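Long-range contacts in DyP-type peroxidase (Thermobifida cellulosilytica, PDB 4GS1), which probably catalyses the hydrogen peroxide-dependent oxidation of dyes and other substrates at a haem iron, as a DyP-type peroxidase: residues 264-269 / 302-307; 310-315 / 352-357; 209-214 / 317-322. One frame throughout, in Å; residues are numbered along the deposited sequence.

Contact 1: 264-269 / 302-307. With HEM (protoporphyrin IX containing Fe), chain F.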
loop_
_atom_site.group_PDB
_atom_site.type_symbol
_atom_site.label_atom_id
_atom_site.label_comp_id
_atom_site.label_asym_id
_atom_site.label_seq_id
_atom_site.Cartn_x
_atom_site.Cartn_y
_atom_site.Cartn_z
ATOM N N ARG B 264 7.317 -4.791 28.318
ATOM C CA ARG B 264 7.680 -3.772 29.309
ATOM C C ARG B 264 7.913 -2.388 28.694
ATOM O O ARG B 264 7.764 -1.370 29.379
ATOM C CB ARG B 264 8.900 -4.209 30.131
ATOM C CG ARG B 264 8.596 -5.281 31.151
ATOM C CD ARG B 264 9.867 -5.860 31.760
ATOM N NE ARG B 264 9.590 -7.155 32.364
ATOM C CZ ARG B 264 10.150 -8.300 31.994
ATOM N NH1 ARG B 264 11.078 -8.339 31.041
ATOM N NH2 ARG B 264 9.802 -9.412 32.615
ATOM N N VAL B 265 8.265 -2.335 27.412
ATOM C CA VAL B 265 8.382 -1.039 26.734
ATOM C C VAL B 265 7.027 -0.318 26.718
ATOM O O VAL B 265 6.956 0.894 26.939
ATOM C CB VAL B 265 8.928 -1.196 25.291
ATOM C CG1 VAL B 265 8.780 0.102 24.505
ATOM C CG2 VAL B 265 10.394 -1.607 25.329
ATOM N N ILE B 266 5.960 -1.075 26.487
ATOM C CA ILE B 266 4.611 -0.510 26.381
ATOM C C ILE B 266 3.886 -0.468 27.715
ATOM O O ILE B 266 3.276 0.550 28.073
ATOM C CB ILE B 266 3.749 -1.332 25.389
ATOM C CG1 ILE B 266 4.315 -1.208 23.969
ATOM C CG2 ILE B 266 2.290 -0.867 25.413
ATOM C CD1 ILE B 266 4.334 0.231 23.426
ATOM N N GLY B 267 3.946 -1.578 28.448
ATOM C CA GLY B 267 3.191 -1.723 29.687
ATOM C C GLY B 267 1.978 -2.628 29.536
ATOM O O GLY B 267 1.143 -2.685 30.434
ATOM N N ARG B 268 1.870 -3.328 28.405
ATOM C CA ARG B 268 0.771 -4.271 28.172
ATOM C C ARG B 268 1.292 -5.546 27.534
ATOM O O ARG B 268 2.323 -5.526 26.870
ATOM C CB ARG B 268 -0.281 -3.651 27.244
ATOM C CG ARG B 268 -1.151 -2.563 27.884
ATOM C CD ARG B 268 -2.096 -1.991 26.829
ATOM N NE ARG B 268 -3.045 -0.986 27.327
ATOM C CZ ARG B 268 -4.260 -1.263 27.790
ATOM N NH1 ARG B 268 -4.675 -2.526 27.867
ATOM N NH2 ARG B 268 -5.065 -0.280 28.181
ATOM N N HIS B 269 0.574 -6.649 27.750
ATOM C CA HIS B 269 0.877 -7.936 27.121
ATOM C C HIS B 269 0.673 -7.897 25.612
ATOM O O HIS B 269 -0.278 -7.285 25.122
ATOM C CB HIS B 269 -0.041 -9.019 27.697
ATOM C CG HIS B 269 0.233 -9.337 29.131
ATOM N ND1 HIS B 269 1.189 -10.248 29.519
ATOM C CD2 HIS B 269 -0.327 -8.866 30.274
ATOM C CE1 HIS B 269 1.209 -10.328 30.841
ATOM N NE2 HIS B 269 0.297 -9.502 31.320
ATOM N N ALA B 302 7.443 3.078 30.994
ATOM C CA ALA B 302 6.532 2.421 30.048
ATOM C C ALA B 302 5.661 3.431 29.326
ATOM O O ALA B 302 5.178 4.390 29.926
ATOM C CB ALA B 302 5.653 1.415 30.771
ATOM N N HIS B 303 5.454 3.196 28.031
ATOM C CA HIS B 303 4.646 4.076 27.191
ATOM C C HIS B 303 3.277 4.401 27.794
ATOM O O HIS B 303 2.905 5.577 27.885
ATOM C CB HIS B 303 4.490 3.459 25.796
ATOM C CG HIS B 303 3.783 4.341 24.817
ATOM N ND1 HIS B 303 4.357 5.481 24.295
ATOM C CD2 HIS B 303 2.559 4.231 24.249
ATOM C CE1 HIS B 303 3.512 6.041 23.444
ATOM N NE2 HIS B 303 2.420 5.307 23.403
ATOM N N VAL B 304 2.518 3.386 28.211
ATOM C CA VAL B 304 1.168 3.678 28.699
ATOM C C VAL B 304 1.166 4.375 30.050
ATOM O O VAL B 304 0.187 5.042 30.382
ATOM C CB VAL B 304 0.217 2.455 28.720
ATOM C CG1 VAL B 304 0.201 1.770 27.347
ATOM C CG2 VAL B 304 0.607 1.467 29.825
ATOM N N ARG B 305 2.243 4.242 30.821
ATOM C CA ARG B 305 2.352 4.996 32.071
ATOM C C ARG B 305 2.492 6.483 31.772
ATOM O O ARG B 305 1.818 7.323 32.390
ATOM C CB ARG B 305 3.536 4.506 32.925
ATOM C CG ARG B 305 3.749 5.346 34.186
ATOM C CD ARG B 305 4.917 4.846 35.027
ATOM N NE ARG B 305 4.661 3.531 35.617
ATOM C CZ ARG B 305 3.911 3.323 36.697
ATOM N NH1 ARG B 305 3.749 2.089 37.155
ATOM N NH2 ARG B 305 3.336 4.347 37.325
ATOM N N LEU B 306 3.356 6.819 30.819
ATOM C CA LEU B 306 3.621 8.226 30.557
ATOM C C LEU B 306 2.520 8.884 29.741
ATOM O O LEU B 306 2.320 10.094 29.841
ATOM C CB LEU B 306 4.982 8.399 29.876
ATOM C CG LEU B 306 6.191 7.905 30.664
ATOM C CD1 LEU B 306 7.444 8.138 29.835
ATOM C CD2 LEU B 306 6.295 8.621 32.002
ATOM N N ALA B 307 1.797 8.095 28.945
ATOM C CA ALA B 307 0.723 8.644 28.113
ATOM C C ALA B 307 -0.645 8.733 28.797
ATOM O O ALA B 307 -1.557 9.351 28.260
ATOM C CB ALA B 307 0.606 7.853 26.806
HETATM C CHA HEM F . -1.332 3.786 24.114
HETATM C CHB HEM F . 1.682 2.236 20.656
HETATM C CHC HEM F . 2.978 6.812 19.664
HETATM C CHD HEM F . -0.344 8.412 22.830
HETATM C C1A HEM F . -0.606 2.985 23.278
HETATM C C2A HEM F . -0.639 1.543 23.293
HETATM C C3A HEM F . 0.198 1.118 22.336
HETATM C C4A HEM F . 0.771 2.272 21.690
HETATM C CMA HEM F . 0.509 -0.351 21.956
HETATM C CAA HEM F . -1.499 0.688 24.263
HETATM C CBA HEM F . -2.861 0.311 23.654
HETATM C CGA HEM F . -3.789 1.490 23.538
HETATM O O1A HEM F . -4.363 1.918 24.584
HETATM O O2A HEM F . -3.977 1.993 22.401
HETATM C C1B HEM F . 2.305 3.333 20.106
HETATM C C2B HEM F . 3.346 3.282 19.102
HETATM C C3B HEM F . 3.721 4.542 18.830
HETATM C C4B HEM F . 2.915 5.434 19.643
HETATM C CMB HEM F . 3.899 1.955 18.529
HETATM C CAB HEM F . 4.782 5.053 17.821
HETATM C CBB HEM F . 5.175 4.339 16.747
HETATM C C1C HEM F . 2.191 7.643 20.441
HETATM C C2C HEM F . 2.239 9.099 20.471
HETATM C C3C HEM F . 1.305 9.538 21.339
HETATM C C4C HEM F . 0.665 8.371 21.897
HETATM C CMC HEM F . 3.184 9.948 19.593
HETATM C CAC HEM F . 0.912 10.978 21.774
HETATM C CBC HEM F . 1.697 12.052 21.663
HETATM C C1D HEM F . -0.913 7.322 23.435
HETATM C C2D HEM F . -1.986 7.398 24.397
HETATM C C3D HEM F . -2.281 5.968 24.804
HETATM C C4D HEM F . -1.375 5.152 24.034
HETATM C CMD HEM F . -2.694 8.664 24.936
HETATM C CAD HEM F . -3.345 5.509 25.813
HETATM C CBD HEM F . -2.810 5.668 27.237
HETATM C CGD HEM F . -3.903 5.246 28.195
HETATM O O1D HEM F . -3.908 4.058 28.622
HETATM O O2D HEM F . -4.791 6.082 28.511
HETATM N NA HEM F . 0.261 3.418 22.289
HETATM N NB HEM F . 2.066 4.662 20.420
HETATM N NC HEM F . 1.223 7.224 21.342
HETATM N ND HEM F . -0.579 5.979 23.238
HETATM FE FE HEM F . 0.808 5.325 21.906
#

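Contact 2: 310-315 / 352-357. With HEM (protoporphyrin IX containing Fe), chain F.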
loop_
_atom_site.group_PDB
_atom_site.type_symbol
_atom_site.label_atom_id
_atom_site.label_comp_id
_atom_site.label_asym_id
_atom_site.label_seq_id
_atom_site.Cartn_x
_atom_site.Cartn_y
_atom_site.Cartn_z
ATOM N N GLU B 310 -3.949 10.717 33.437
ATOM C CA GLU B 310 -3.631 11.154 34.804
ATOM C C GLU B 310 -2.226 11.748 34.954
ATOM O O GLU B 310 -1.966 12.482 35.912
ATOM C CB GLU B 310 -3.836 10.024 35.823
ATOM C CG GLU B 310 -5.239 9.419 35.844
ATOM C CD GLU B 310 -6.280 10.279 36.541
ATOM O OE1 GLU B 310 -5.976 11.419 36.947
ATOM O OE2 GLU B 310 -7.431 9.807 36.694
ATOM N N ASN B 311 -1.334 11.432 34.015
ATOM C CA ASN B 311 0.033 11.971 34.002
ATOM C C ASN B 311 0.120 13.216 33.129
ATOM O O ASN B 311 1.198 13.799 32.957
ATOM C CB ASN B 311 1.012 10.909 33.470
ATOM C CG ASN B 311 2.478 11.353 33.546
ATOM O OD1 ASN B 311 2.951 11.763 34.609
ATOM N ND2 ASN B 311 3.200 11.284 32.411
ATOM N N ASN B 312 -1.013 13.626 32.568
ATOM C CA ASN B 312 -1.019 14.716 31.602
ATOM C C ASN B 312 -2.146 15.717 31.795
ATOM O O ASN B 312 -2.719 16.200 30.820
ATOM C CB ASN B 312 -1.073 14.150 30.179
ATOM C CG ASN B 312 0.190 13.405 29.816
ATOM O OD1 ASN B 312 1.216 14.021 29.515
ATOM N ND2 ASN B 312 0.134 12.079 29.858
ATOM N N LEU B 313 -2.452 16.026 33.053
ATOM C CA LEU B 313 -3.460 17.029 33.388
ATOM C C LEU B 313 -4.847 16.686 32.837
ATOM O O LEU B 313 -5.686 17.574 32.629
ATOM C CB LEU B 313 -3.023 18.419 32.894
ATOM C CG LEU B 313 -1.579 18.844 33.161
ATOM C CD1 LEU B 313 -1.288 20.180 32.497
ATOM C CD2 LEU B 313 -1.299 18.923 34.648
ATOM N N GLY B 314 -5.095 15.397 32.609
ATOM C CA GLY B 314 -6.378 14.948 32.088
ATOM C C GLY B 314 -6.452 14.881 30.572
ATOM O O GLY B 314 -7.505 14.545 30.022
ATOM N N ALA B 315 -5.356 15.212 29.895
ATOM C CA ALA B 315 -5.340 15.237 28.430
ATOM C C ALA B 315 -5.763 13.906 27.804
ATOM O O ALA B 315 -5.355 12.830 28.250
ATOM C CB ALA B 315 -3.956 15.652 27.904
ATOM N N VAL B 352 -0.268 17.543 22.491
ATOM C CA VAL B 352 0.921 18.291 22.919
ATOM C C VAL B 352 1.434 17.932 24.325
ATOM O O VAL B 352 2.611 17.582 24.472
ATOM C CB VAL B 352 0.757 19.824 22.743
ATOM C CG1 VAL B 352 1.973 20.542 23.309
ATOM C CG2 VAL B 352 0.588 20.164 21.254
ATOM N N PRO B 353 0.571 17.981 25.357
ATOM C CA PRO B 353 1.123 17.610 26.667
ATOM C C PRO B 353 1.568 16.155 26.766
ATOM O O PRO B 353 2.542 15.865 27.468
ATOM C CB PRO B 353 -0.040 17.867 27.642
ATOM C CG PRO B 353 -1.266 17.983 26.788
ATOM C CD PRO B 353 -0.804 18.507 25.466
ATOM N N VAL B 354 0.859 15.252 26.107
ATOM C CA VAL B 354 1.237 13.845 26.135
ATOM C C VAL B 354 2.587 13.640 25.460
ATOM O O VAL B 354 3.458 12.957 26.005
ATOM C CB VAL B 354 0.148 12.953 25.505
ATOM C CG1 VAL B 354 0.623 11.501 25.427
ATOM C CG2 VAL B 354 -1.150 13.059 26.322
ATOM N N GLN B 355 2.777 14.250 24.292
ATOM C CA GLN B 355 4.061 14.129 23.594
ATOM C C GLN B 355 5.179 14.739 24.443
ATOM O O GLN B 355 6.278 14.186 24.515
ATOM C CB GLN B 355 4.002 14.780 22.205
ATOM C CG GLN B 355 5.354 14.837 21.452
ATOM C CD GLN B 355 5.845 13.486 20.943
ATOM O OE1 GLN B 355 5.234 12.445 21.203
ATOM N NE2 GLN B 355 6.970 13.496 20.222
ATOM N N ARG B 356 4.896 15.862 25.102
ATOM C CA ARG B 356 5.865 16.440 26.042
ATOM C C ARG B 356 6.282 15.438 27.112
ATOM O O ARG B 356 7.467 15.322 27.431
ATOM C CB ARG B 356 5.306 17.701 26.711
ATOM C CG ARG B 356 5.282 18.914 25.812
ATOM C CD ARG B 356 5.514 20.185 26.616
ATOM N NE ARG B 356 6.393 21.099 25.895
ATOM C CZ ARG B 356 5.966 22.108 25.144
ATOM N NH1 ARG B 356 4.664 22.344 25.025
ATOM N NH2 ARG B 356 6.839 22.886 24.518
ATOM N N SER B 357 5.312 14.717 27.671
ATOM C CA SER B 357 5.628 13.696 28.675
ATOM C C SER B 357 6.475 12.560 28.096
ATOM O O SER B 357 7.437 12.111 28.721
ATOM C CB SER B 357 4.359 13.129 29.322
ATOM O OG SER B 357 3.693 14.122 30.090
HETATM C CHA HEM F . -1.332 3.786 24.114
HETATM C CHB HEM F . 1.682 2.236 20.656
HETATM C CHC HEM F . 2.978 6.812 19.664
HETATM C CHD HEM F . -0.344 8.412 22.830
HETATM C C1A HEM F . -0.606 2.985 23.278
HETATM C C2A HEM F . -0.639 1.543 23.293
HETATM C C3A HEM F . 0.198 1.118 22.336
HETATM C C4A HEM F . 0.771 2.272 21.690
HETATM C CMA HEM F . 0.509 -0.351 21.956
HETATM C CAA HEM F . -1.499 0.688 24.263
HETATM C CBA HEM F . -2.861 0.311 23.654
HETATM C CGA HEM F . -3.789 1.490 23.538
HETATM O O1A HEM F . -4.363 1.918 24.584
HETATM O O2A HEM F . -3.977 1.993 22.401
HETATM C C1B HEM F . 2.305 3.333 20.106
HETATM C C2B HEM F . 3.346 3.282 19.102
HETATM C C3B HEM F . 3.721 4.542 18.830
HETATM C C4B HEM F . 2.915 5.434 19.643
HETATM C CMB HEM F . 3.899 1.955 18.529
HETATM C CAB HEM F . 4.782 5.053 17.821
HETATM C CBB HEM F . 5.175 4.339 16.747
HETATM C C1C HEM F . 2.191 7.643 20.441
HETATM C C2C HEM F . 2.239 9.099 20.471
HETATM C C3C HEM F . 1.305 9.538 21.339
HETATM C C4C HEM F . 0.665 8.371 21.897
HETATM C CMC HEM F . 3.184 9.948 19.593
HETATM C CAC HEM F . 0.912 10.978 21.774
HETATM C CBC HEM F . 1.697 12.052 21.663
HETATM C C1D HEM F . -0.913 7.322 23.435
HETATM C C2D HEM F . -1.986 7.398 24.397
HETATM C C3D HEM F . -2.281 5.968 24.804
HETATM C C4D HEM F . -1.375 5.152 24.034
HETATM C CMD HEM F . -2.694 8.664 24.936
HETATM C CAD HEM F . -3.345 5.509 25.813
HETATM C CBD HEM F . -2.810 5.668 27.237
HETATM C CGD HEM F . -3.903 5.246 28.195
HETATM O O1D HEM F . -3.908 4.058 28.622
HETATM O O2D HEM F . -4.791 6.082 28.511
HETATM N NA HEM F . 0.261 3.418 22.289
HETATM N NB HEM F . 2.066 4.662 20.420
HETATM N NC HEM F . 1.223 7.224 21.342
HETATM N ND HEM F . -0.579 5.979 23.238
HETATM FE FE HEM F . 0.808 5.325 21.906
#

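Contact 3: 209-214 / 317-322. With HEM (protoporphyrin IX containing Fe), chain F; OXY (oxygen molecule), chain G.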
loop_
_atom_site.group_PDB
_atom_site.type_symbol
_atom_site.label_atom_id
_atom_site.label_comp_id
_atom_site.label_asym_id
_atom_site.label_seq_id
_atom_site.Cartn_x
_atom_site.Cartn_y
_atom_site.Cartn_z
ATOM N N THR B 209 -6.839 0.589 22.232
ATOM C CA THR B 209 -7.643 0.161 23.389
ATOM C C THR B 209 -8.179 1.301 24.250
ATOM O O THR B 209 -9.366 1.334 24.596
ATOM C CB THR B 209 -6.808 -0.796 24.270
ATOM O OG1 THR B 209 -6.396 -1.911 23.461
ATOM C CG2 THR B 209 -7.605 -1.285 25.489
ATOM N N ALA B 210 -7.309 2.246 24.587
ATOM C CA ALA B 210 -7.668 3.302 25.530
ATOM C C ALA B 210 -8.480 4.441 24.930
ATOM O O ALA B 210 -8.849 5.372 25.648
ATOM C CB ALA B 210 -6.413 3.840 26.215
ATOM N N ASN B 211 -8.762 4.383 23.630
ATOM C CA ASN B 211 -9.635 5.383 23.016
ATOM C C ASN B 211 -10.993 5.349 23.696
ATOM O O ASN B 211 -11.467 4.280 24.082
ATOM C CB ASN B 211 -9.852 5.085 21.529
ATOM C CG ASN B 211 -8.726 5.590 20.650
ATOM O OD1 ASN B 211 -8.001 6.521 21.007
ATOM N ND2 ASN B 211 -8.565 4.960 19.487
ATOM N N PRO B 212 -11.626 6.518 23.852
ATOM C CA PRO B 212 -12.994 6.516 24.375
ATOM C C PRO B 212 -13.928 5.748 23.446
ATOM O O PRO B 212 -13.744 5.777 22.226
ATOM C CB PRO B 212 -13.370 8.009 24.427
ATOM C CG PRO B 212 -12.327 8.730 23.619
ATOM C CD PRO B 212 -11.082 7.878 23.675
ATOM N N ALA B 213 -14.901 5.047 24.021
ATOM C CA ALA B 213 -15.834 4.245 23.234
ATOM C C ALA B 213 -16.676 5.111 22.292
ATOM O O ALA B 213 -17.074 6.221 22.650
ATOM C CB ALA B 213 -16.730 3.440 24.155
ATOM N N GLN B 214 -16.952 4.591 21.099
ATOM C CA GLN B 214 -17.719 5.314 20.080
ATOM C C GLN B 214 -19.110 5.745 20.550
ATOM O O GLN B 214 -19.617 6.791 20.135
ATOM C CB GLN B 214 -17.839 4.467 18.810
ATOM C CG GLN B 214 -16.505 4.116 18.153
ATOM C CD GLN B 214 -15.976 5.233 17.270
ATOM O OE1 GLN B 214 -16.582 6.299 17.166
ATOM N NE2 GLN B 214 -14.836 4.990 16.629
ATOM N N MET B 317 -7.163 11.979 23.844
ATOM C CA MET B 317 -7.306 12.107 22.398
ATOM C C MET B 317 -7.921 10.838 21.825
ATOM O O MET B 317 -7.998 9.821 22.517
ATOM C CB MET B 317 -5.940 12.380 21.755
ATOM C CG MET B 317 -4.985 11.188 21.804
ATOM S SD MET B 317 -3.263 11.701 21.625
ATOM C CE MET B 317 -2.946 12.269 23.296
ATOM N N VAL B 318 -8.376 10.901 20.574
ATOM C CA VAL B 318 -8.738 9.692 19.844
ATOM C C VAL B 318 -7.653 9.405 18.824
ATOM O O VAL B 318 -7.385 10.224 17.945
ATOM C CB VAL B 318 -10.103 9.817 19.145
ATOM C CG1 VAL B 318 -10.315 8.658 18.184
ATOM C CG2 VAL B 318 -11.215 9.841 20.191
ATOM N N ARG B 319 -7.008 8.253 18.965
ATOM C CA ARG B 319 -5.965 7.850 18.031
ATOM C C ARG B 319 -6.565 6.967 16.948
ATOM O O ARG B 319 -7.160 5.932 17.245
ATOM C CB ARG B 319 -4.836 7.132 18.789
ATOM C CG ARG B 319 -4.001 8.062 19.664
ATOM C CD ARG B 319 -3.187 7.300 20.713
ATOM N NE ARG B 319 -4.064 6.599 21.656
ATOM C CZ ARG B 319 -4.053 5.287 21.877
ATOM N NH1 ARG B 319 -3.182 4.499 21.253
ATOM N NH2 ARG B 319 -4.912 4.761 22.743
ATOM N N ARG B 320 -6.407 7.383 15.689
ATOM C CA ARG B 320 -7.021 6.691 14.554
ATOM C C ARG B 320 -5.943 6.512 13.496
ATOM O O ARG B 320 -5.992 7.091 12.413
ATOM C CB ARG B 320 -8.209 7.506 14.023
ATOM C CG ARG B 320 -9.093 6.790 12.999
ATOM C CD ARG B 320 -10.257 7.710 12.613
ATOM N NE ARG B 320 -11.140 7.139 11.595
ATOM C CZ ARG B 320 -10.894 7.185 10.290
ATOM N NH1 ARG B 320 -9.766 7.739 9.842
ATOM N NH2 ARG B 320 -11.762 6.658 9.433
ATOM N N GLY B 321 -4.942 5.714 13.845
ATOM C CA GLY B 321 -3.758 5.569 13.020
ATOM C C GLY B 321 -3.770 4.376 12.091
ATOM O O GLY B 321 -4.664 3.514 12.159
ATOM N N TYR B 322 -2.771 4.330 11.211
ATOM C CA TYR B 322 -2.657 3.280 10.207
ATOM C C TYR B 322 -1.212 2.826 10.136
ATOM O O TYR B 322 -0.300 3.579 10.494
ATOM C CB TYR B 322 -3.123 3.788 8.819
ATOM C CG TYR B 322 -4.636 3.878 8.728
ATOM C CD1 TYR B 322 -5.366 2.901 8.065
ATOM C CD2 TYR B 322 -5.326 4.921 9.331
ATOM C CE1 TYR B 322 -6.761 2.965 8.003
ATOM C CE2 TYR B 322 -6.724 4.987 9.287
ATOM C CZ TYR B 322 -7.423 4.003 8.618
ATOM O OH TYR B 322 -8.804 4.063 8.572
HETATM C CHA HEM F . -1.332 3.786 24.114
HETATM C CHB HEM F . 1.682 2.236 20.656
HETATM C CHC HEM F . 2.978 6.812 19.664
HETATM C CHD HEM F . -0.344 8.412 22.830
HETATM C C1A HEM F . -0.606 2.985 23.278
HETATM C C2A HEM F . -0.639 1.543 23.293
HETATM C C3A HEM F . 0.198 1.118 22.336
HETATM C C4A HEM F . 0.771 2.272 21.690
HETATM C CMA HEM F . 0.509 -0.351 21.956
HETATM C CAA HEM F . -1.499 0.688 24.263
HETATM C CBA HEM F . -2.861 0.311 23.654
HETATM C CGA HEM F . -3.789 1.490 23.538
HETATM O O1A HEM F . -4.363 1.918 24.584
HETATM O O2A HEM F . -3.977 1.993 22.401
HETATM C C1B HEM F . 2.305 3.333 20.106
HETATM C C2B HEM F . 3.346 3.282 19.102
HETATM C C3B HEM F . 3.721 4.542 18.830
HETATM C C4B HEM F . 2.915 5.434 19.643
HETATM C CMB HEM F . 3.899 1.955 18.529
HETATM C CAB HEM F . 4.782 5.053 17.821
HETATM C CBB HEM F . 5.175 4.339 16.747
HETATM C C1C HEM F . 2.191 7.643 20.441
HETATM C C2C HEM F . 2.239 9.099 20.471
HETATM C C3C HEM F . 1.305 9.538 21.339
HETATM C C4C HEM F . 0.665 8.371 21.897
HETATM C CMC HEM F . 3.184 9.948 19.593
HETATM C CAC HEM F . 0.912 10.978 21.774
HETATM C CBC HEM F . 1.697 12.052 21.663
HETATM C C1D HEM F . -0.913 7.322 23.435
HETATM C C2D HEM F . -1.986 7.398 24.397
HETATM C C3D HEM F . -2.281 5.968 24.804
HETATM C C4D HEM F . -1.375 5.152 24.034
HETATM C CMD HEM F . -2.694 8.664 24.936
HETATM C CAD HEM F . -3.345 5.509 25.813
HETATM C CBD HEM F . -2.810 5.668 27.237
HETATM C CGD HEM F . -3.903 5.246 28.195
HETATM O O1D HEM F . -3.908 4.058 28.622
HETATM O O2D HEM F . -4.791 6.082 28.511
HETATM N NA HEM F . 0.261 3.418 22.289
HETATM N NB HEM F . 2.066 4.662 20.420
HETATM N NC HEM F . 1.223 7.224 21.342
HETATM N ND HEM F . -0.579 5.979 23.238
HETATM FE FE HEM F . 0.808 5.325 21.906
HETATM O O1 OXY G . -0.684 5.147 20.032
HETATM O O2 OXY G . -1.190 4.898 18.668
#

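Contact 1: 264-269 / 302-307
V304 N donates to I266 O at 2.9 Å. One residue earlier, H303 N donates to V265 O at 3.0 Å. These two bonds join the end of helix 259-266 to the start of helix 303-307. The junction lies on the proximal side of the haem, the axial-histidine side in this peroxidase family. H303 NE2 binds the haem iron at 2.2 Å. Its CG stands anti to the backbone N (chi1 -175°), which sets the ring over the iron, and its ND1 is hydrogen-bonded to D363. The I266 side chain lies beside that of H303 and points the same way. I266 CD1 meets H303 CB at 4.0 Å, and I266 CG2 meets V304 CG1 at 3.9 Å. Both I266 methyls also approach the haem methyl CMA. Trimming I266 to an alanine is likely to leave a gap between H303, V304 and that methyl. G267 follows with positive phi, and any side chain there would run into V304 CG2. R268 extends past V304 CG1, and its NH1 is bonded to the carbonyls of G273 and E281. R268 CD rests 3.8 Å from HEM CAA, the first carbon of a propionate.

Contact 2: 310-315 / 352-357
N312 packs on helix 351-360 with CB, CG and OD1. Its CB lies 4.0 Å from V354 CG2. Its CG is closer to the same methyl, at 3.8 Å, and the two side chains cross at about a right angle. At the tip, OD1 accepts a short hydrogen bond from S357 OG, 2.5 Å away. The hydroxyl comes in tilted 29° from the amide carbonyl plane. OD1 also sits 3.1 Å from P353 O, but both are acceptors and no bond forms. The other tip atom, ND2, turns to backbone carbonyls before the turn, among them N308 O. The amide is held at its oxygen and at its nitrogen, which should fix its rotation. CG stands anti to the carbonyl carbon (chi1 -67°), which sets the amide against the helix. The backbone of N312 opens a type I' beta turn that closes at A315, with A315 N bonded to N312 O at 3.0 Å. The turn brings A315 CB to 3.7 Å from P353 CG. V354 works on two fronts. While CG2 packs on N312 and A315, its CG1 lies 3.7 Å from CAC of a haem vinyl. Q355 reaches the same vinyl with its OE1. The turn thus forms part of the link from helix 303-307 to strand 318-328 and lies against helix 351-360, which borders the haem's vinyl edge on the H303 side.

Contact 3: 209-214 / 317-322
N211 turns its CG anti to its own carbonyl carbon (chi1 -82°), and this lays the side-chain amide against the backbone of R319. The R319 side chain bends at chi3 (-63°), which folds its guanidinium over the haem. N211 OD1 accepts from R319 N at 2.9 Å, with an angle of 169° at the hydrogen. N211 ND2 donates to R319 O at 2.8 Å, with the acceptor near the amide plane. One asparagine side chain thus binds the N-H and the C=O of a single residue, much as a neighbouring strand would. R319 lies on strand 318-328, an outermost strand of the C-terminal ferredoxin-like sheet. Next to this pair, P212 CG packs on V318 CG2 at 3.8 Å. The loop 209-214 follows directly on the GXXDG motif of DyP peroxidases, which ends at G208. It also serves the haem, since A210 N donates to propionate atom HEM O1A at 3.0 Å. The guanidinium presents one face to the porphyrin, with HEM C4D 3.3 Å above its plane. Its NH1 donates to HEM O2A at 2.9 Å. NH2 donates to the same oxygen and makes a weak bond to HEM O1A. NH1 has another weak bond, 2.9 Å to O1 of the oxygen molecule on the iron, and a long, weak ion pair with D207. That molecule probably came from the crystallisation liquor. It nevertheless sits on the distal side, opposite the axial histidine. N211 fixes the arginine backbone and the propionate holds its tip. Together they place an N-H donor beside the iron-bound oxygen, an arrangement consistent with a distal arginine that helps to bind peroxide.

The three contacts surround one haem. Contact 1 lies on the proximal side, contact 3 on the distal side, and contact 2 at the vinyl edge, on the same side as H303. Contacts 1 and 2 have centres about 14 Å apart and share a carbonyl. L306 O probably accepts hydrogen bonds from N311 ND2 and N312 ND2, each at 3.0 Å. Contact 3 lies about 16 Å from each of the others, centre to centre. It meets contact 2 where M317 CE packs on V354 CG2 at 3.6 Å. It meets contact 1 where T209 CG2 lies 3.8 Å from R268 NH2, near a propionate. Segments of contacts 2 and 3 alternate along the chain.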